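Local coordinates for carbohydrate kinase, pfkB family (Enterococcus faecalis, PDB 3KTN), which probably phosphorylates a sugar, 2-keto-3-deoxygluconate being the proposed substrate, as a magnesium-binding member of the pfkB carbohydrate kinase family, at residues V34-N39 against A278-A283; L41-H46 against T304-L309. All coordinates share one frame; numbering follows the deposited sequence.

Interaction 1 of 2, residues V34-N39 against A278-A283; sequences VGTGVN and AGDAYA
Asp280 sets its carboxylate against Asn39 and Thr36, which lie three residues apart on the first turn of helix 36-46. Asp280 ends the Gly-Ala-Gly-Asp signature of the pfkB (ribokinase-like) fold, near the N-terminal end of helix 278-291. In relatives the signature aspartate serves as catalytic base, and Asp280 is consistent with that role. The contact is small, burying 145 Å², and is nearly all made by these three side chains. The backbones come close where Asn39 faces Asp280, their CA atoms being 6.1 Å apart. Gly35, the N-cap of helix 36-46, has backbone angles at which a CB would collide with the preceding carbonyl oxygen, so glycine fits the turn into the helix. Its own O accepts the backbone N-H of Asn39.

The bond that ties the two helices runs from Asn39 ND2 to Asp280 OD2, 2.9 Å long and fairly straight, at 162° about the hydrogen. OD2 receives it on its anti side, near the carboxylate plane, and the bond also lies close to the amide plane. The two planes are nevertheless turned 44° from each other. Asparagine suits the place because its short amide offers a directed N-H to an acidic group. With CG held beside its own backbone N (chi1 -54°), the amide is aimed across the gap while its CB rests against the CB of Asp280, 3.7 Å away.

Thr36 meets the other carboxylate oxygen, the two side chains crossing at about a right angle. Its methyl, anti to the backbone N, is slightly the nearer group, with OG1 not far behind: Thr36 CG2 approaches Asp280 OD1 to 3.6 Å.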
loop_
_atom_site.group_PDB
_atom_site.type_symbol
_atom_site.label_atom_id
_atom_site.label_comp_id
_atom_site.label_asym_id
_atom_site.label_seq_id
_atom_site.Cartn_x
_atom_site.Cartn_y
_atom_site.Cartn_z
ATOM N N VAL A 34 5.648 -19.607 -6.779
ATOM C CA VAL A 34 7.021 -20.056 -6.735
ATOM C C VAL A 34 7.061 -21.587 -6.688
ATOM O O VAL A 34 6.029 -22.256 -6.828
ATOM C CB VAL A 34 7.744 -19.464 -5.484
ATOM C CG1 VAL A 34 7.711 -17.933 -5.534
ATOM C CG2 VAL A 34 7.060 -19.944 -4.210
ATOM N N GLY A 35 8.262 -22.118 -6.487
ATOM C CA GLY A 35 8.482 -23.549 -6.427
ATOM C C GLY A 35 9.840 -23.811 -7.051
ATOM O O GLY A 35 10.298 -23.007 -7.866
ATOM N N THR A 36 10.494 -24.907 -6.666
ATOM C CA THR A 36 11.809 -25.243 -7.222
ATOM C C THR A 36 11.817 -25.180 -8.748
ATOM O O THR A 36 12.673 -24.525 -9.335
ATOM C CB THR A 36 12.265 -26.655 -6.778
ATOM O OG1 THR A 36 12.640 -26.612 -5.399
ATOM C CG2 THR A 36 13.463 -27.139 -7.606
ATOM N N GLY A 37 10.861 -25.850 -9.383
ATOM C CA GLY A 37 10.789 -25.841 -10.837
ATOM C C GLY A 37 10.514 -24.462 -11.424
ATOM O O GLY A 37 11.014 -24.122 -12.497
ATOM N N VAL A 38 9.715 -23.662 -10.727
ATOM C CA VAL A 38 9.397 -22.316 -11.202
ATOM C C VAL A 38 10.631 -21.430 -11.105
ATOM O O VAL A 38 10.991 -20.753 -12.070
ATOM C CB VAL A 38 8.243 -21.695 -10.375
ATOM C CG1 VAL A 38 7.876 -20.313 -10.918
ATOM C CG2 VAL A 38 7.036 -22.623 -10.422
ATOM N N ASN A 39 11.295 -21.459 -9.951
ATOM C CA ASN A 39 12.488 -20.636 -9.735
ATOM C C ASN A 39 13.568 -20.976 -10.745
ATOM O O ASN A 39 14.205 -20.086 -11.326
ATOM C CB ASN A 39 13.056 -20.843 -8.321
ATOM C CG ASN A 39 12.018 -20.627 -7.234
ATOM O OD1 ASN A 39 10.985 -19.991 -7.460
ATOM N ND2 ASN A 39 12.294 -21.144 -6.040
ATOM N N ALA A 278 17.086 -19.394 -3.095
ATOM C CA ALA A 278 18.370 -18.973 -3.653
ATOM C C ALA A 278 19.182 -20.153 -4.161
ATOM O O ALA A 278 20.033 -19.997 -5.039
ATOM C CB ALA A 278 19.173 -18.195 -2.616
ATOM N N GLY A 279 18.922 -21.332 -3.608
ATOM C CA GLY A 279 19.632 -22.514 -4.052
ATOM C C GLY A 279 19.300 -22.819 -5.498
ATOM O O GLY A 279 20.115 -23.399 -6.219
ATOM N N ASP A 280 18.110 -22.420 -5.938
ATOM C CA ASP A 280 17.719 -22.676 -7.318
ATOM C C ASP A 280 18.409 -21.731 -8.296
ATOM O O ASP A 280 18.492 -22.024 -9.492
ATOM C CB ASP A 280 16.202 -22.591 -7.471
ATOM C CG ASP A 280 15.474 -23.527 -6.526
ATOM O OD1 ASP A 280 15.900 -24.694 -6.424
ATOM O OD2 ASP A 280 14.480 -23.105 -5.888
ATOM N N ALA A 281 18.901 -20.598 -7.797
ATOM C CA ALA A 281 19.607 -19.645 -8.657
ATOM C C ALA A 281 21.006 -20.209 -8.933
ATOM O O ALA A 281 21.554 -20.029 -10.018
ATOM C CB ALA A 281 19.709 -18.283 -7.979
ATOM N N TYR A 282 21.583 -20.886 -7.943
ATOM C CA TYR A 282 22.902 -21.491 -8.124
ATOM C C TYR A 282 22.780 -22.581 -9.194
ATOM O O TYR A 282 23.573 -22.638 -10.138
ATOM C CB TYR A 282 23.406 -22.117 -6.822
ATOM C CG TYR A 282 24.784 -22.735 -6.963
ATOM C CD1 TYR A 282 25.915 -21.930 -7.085
ATOM C CD2 TYR A 282 24.954 -24.125 -7.004
ATOM C CE1 TYR A 282 27.183 -22.478 -7.244
ATOM C CE2 TYR A 282 26.227 -24.695 -7.167
ATOM C CZ TYR A 282 27.335 -23.860 -7.286
ATOM O OH TYR A 282 28.591 -24.385 -7.455
ATOM N N ALA A 283 21.773 -23.437 -9.044
ATOM C CA ALA A 283 21.539 -24.515 -9.996
ATOM C C ALA A 283 21.318 -23.966 -11.401
ATOM O O ALA A 283 21.833 -24.515 -12.381
ATOM C CB ALA A 283 20.348 -25.345 -9.565
#

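Interaction 2 of 2, residues L41-H46 against T304-L309; sequences LANLAH and TVNGVL
Asn43 and Asn306 reach toward each other from opposite directions, each from its own helix, and they alone make this contact. Their CA atoms are 9.7 Å apart, a gap that two asparagines can just span. In both, CG is anti to the backbone N, which extends the side chains until the amide ends meet, with planes 41° apart. In the model the closest approach is between Asn43 ND2 and Asn306 ND2, at 2.8 Å.

Among the polar interactions, Asn306 is gripped from outside the pair. Its OD1 is hydrogen-bonded to Thr320 OG1, and the partner of its ND2 lies on helix 278-291, so both ends of the buried amide are held and its rotation is fixed. On helix 36-46, His46 folds back so that ND1 donates to Ala42 O, 3.0 Å away and bent to 143°. The donor stands above the carbonyl plane, and the backbone N of His46 reaches the same oxygen from the opposite face. His46 NE2 bonds Glu24 OE1 of a second subunit; that acid would probably favour a protonated ring.

Nonpolar packing lies beneath the pair. Ala281 and Ala284 of helix 278-291 touch Asn43, and such small residues let the amides pass over that helix. Helix 36-46 and helix 296-310 are thus linked by an asparagine pair that spans helix 278-291, all three being among the helices that pack around the central sheet of the ribokinase-like fold.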
loop_
_atom_site.group_PDB
_atom_site.type_symbol
_atom_site.label_atom_id
_atom_site.label_comp_id
_atom_site.label_asym_id
_atom_site.label_seq_id
_atom_site.Cartn_x
_atom_site.Cartn_y
_atom_site.Cartn_z
ATOM N N LEU A 41 13.354 -22.672 -13.816
ATOM C CA LEU A 41 12.994 -22.317 -15.182
ATOM C C LEU A 41 12.895 -20.807 -15.413
ATOM O O LEU A 41 13.247 -20.315 -16.495
ATOM C CB LEU A 41 11.676 -22.992 -15.570
ATOM C CG LEU A 41 11.662 -24.524 -15.512
ATOM C CD1 LEU A 41 10.348 -25.032 -16.092
ATOM C CD2 LEU A 41 12.855 -25.097 -16.279
ATOM N N ALA A 42 12.420 -20.077 -14.404
ATOM C CA ALA A 42 12.286 -18.626 -14.517
ATOM C C ALA A 42 13.654 -17.994 -14.747
ATOM O O ALA A 42 13.815 -17.150 -15.627
ATOM C CB ALA A 42 11.653 -18.045 -13.247
ATOM N N ASN A 43 14.639 -18.408 -13.957
ATOM C CA ASN A 43 15.983 -17.863 -14.095
ATOM C C ASN A 43 16.585 -18.254 -15.447
ATOM O O ASN A 43 17.192 -17.425 -16.125
ATOM C CB ASN A 43 16.886 -18.358 -12.963
ATOM C CG ASN A 43 18.094 -17.467 -12.761
ATOM O OD1 ASN A 43 18.390 -16.601 -13.593
ATOM N ND2 ASN A 43 18.803 -17.669 -11.657
ATOM N N LEU A 44 16.421 -19.519 -15.833
ATOM C CA LEU A 44 16.943 -19.997 -17.115
ATOM C C LEU A 44 16.268 -19.261 -18.286
ATOM O O LEU A 44 16.908 -18.974 -19.297
ATOM C CB LEU A 44 16.733 -21.512 -17.238
ATOM C CG LEU A 44 17.587 -22.365 -16.289
ATOM C CD1 LEU A 44 17.213 -23.836 -16.416
ATOM C CD2 LEU A 44 19.063 -22.156 -16.607
ATOM N N ALA A 45 14.980 -18.952 -18.148
ATOM C CA ALA A 45 14.278 -18.223 -19.204
ATOM C C ALA A 45 14.866 -16.814 -19.278
ATOM O O ALA A 45 14.996 -16.237 -20.359
ATOM C CB ALA A 45 12.777 -18.163 -18.911
ATOM N N HIS A 46 15.229 -16.259 -18.127
ATOM C CA HIS A 46 15.827 -14.932 -18.106
ATOM C C HIS A 46 17.238 -14.982 -18.679
ATOM O O HIS A 46 17.796 -13.954 -19.062
ATOM C CB HIS A 46 15.846 -14.364 -16.683
ATOM C CG HIS A 46 14.590 -13.637 -16.319
ATOM N ND1 HIS A 46 13.367 -14.267 -16.230
ATOM C CD2 HIS A 46 14.353 -12.322 -16.097
ATOM C CE1 HIS A 46 12.430 -13.371 -15.974
ATOM N NE2 HIS A 46 13.005 -12.184 -15.891
ATOM N N THR A 304 27.932 -19.095 -8.599
ATOM C CA THR A 304 28.064 -18.620 -7.227
ATOM C C THR A 304 27.643 -17.151 -7.137
ATOM O O THR A 304 26.938 -16.758 -6.204
ATOM C CB THR A 304 29.517 -18.790 -6.708
ATOM O OG1 THR A 304 29.933 -20.149 -6.895
ATOM C CG2 THR A 304 29.601 -18.463 -5.220
ATOM N N VAL A 305 28.064 -16.344 -8.109
ATOM C CA VAL A 305 27.688 -14.936 -8.130
ATOM C C VAL A 305 26.164 -14.838 -8.282
ATOM O O VAL A 305 25.516 -14.016 -7.637
ATOM C CB VAL A 305 28.373 -14.188 -9.294
ATOM C CG1 VAL A 305 27.809 -12.775 -9.424
ATOM C CG2 VAL A 305 29.874 -14.127 -9.047
ATOM N N ASN A 306 25.594 -15.687 -9.129
ATOM C CA ASN A 306 24.153 -15.684 -9.331
ATOM C C ASN A 306 23.464 -16.023 -8.013
ATOM O O ASN A 306 22.436 -15.441 -7.670
ATOM C CB ASN A 306 23.754 -16.704 -10.402
ATOM C CG ASN A 306 22.373 -16.428 -10.972
ATOM O OD1 ASN A 306 22.048 -15.285 -11.284
ATOM N ND2 ASN A 306 21.562 -17.470 -11.119
ATOM N N GLY A 307 24.045 -16.966 -7.277
ATOM C CA GLY A 307 23.493 -17.366 -5.994
ATOM C C GLY A 307 23.509 -16.232 -4.985
ATOM O O GLY A 307 22.560 -16.067 -4.215
ATOM N N VAL A 308 24.589 -15.456 -4.978
ATOM C CA VAL A 308 24.711 -14.319 -4.067
ATOM C C VAL A 308 23.667 -13.266 -4.444
ATOM O O VAL A 308 23.041 -12.658 -3.571
ATOM C CB VAL A 308 26.120 -13.679 -4.148
ATOM C CG1 VAL A 308 26.187 -12.418 -3.273
ATOM C CG2 VAL A 308 27.171 -14.687 -3.690
ATOM N N LEU A 309 23.492 -13.060 -5.749
ATOM C CA LEU A 309 22.522 -12.095 -6.259
ATOM C C LEU A 309 21.098 -12.447 -5.847
ATOM O O LEU A 309 20.314 -11.566 -5.520
ATOM C CB LEU A 309 22.596 -12.019 -7.786
ATOM C CG LEU A 309 23.768 -11.242 -8.390
ATOM C CD1 LEU A 309 23.827 -11.508 -9.883
ATOM C CD2 LEU A 309 23.600 -9.747 -8.114
#

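Interactions 1 and 2 share helix 36-46 and have centres about 8 Å apart. Asn39 and Asn43, one turn from each other, face successively helix 278-291 and, beyond it, helix 296-310. The two contacts are joined directly: Ala281 O of segment 278-283 lies 2.8 Å from Asn306 ND2 of segment 304-309, a probable hydrogen bond, and Tyr282 CE1 packs 3.6 Å from Thr304 OG1. Interaction 1 is the nearer to the probable active site. Magnesium, bound at Asp274 and Ile276, is about 7 Å from the side chain of Asn39 and about 9 Å from that of Asn43, and a sulfate lies about 5 Å from Thr36's side chain.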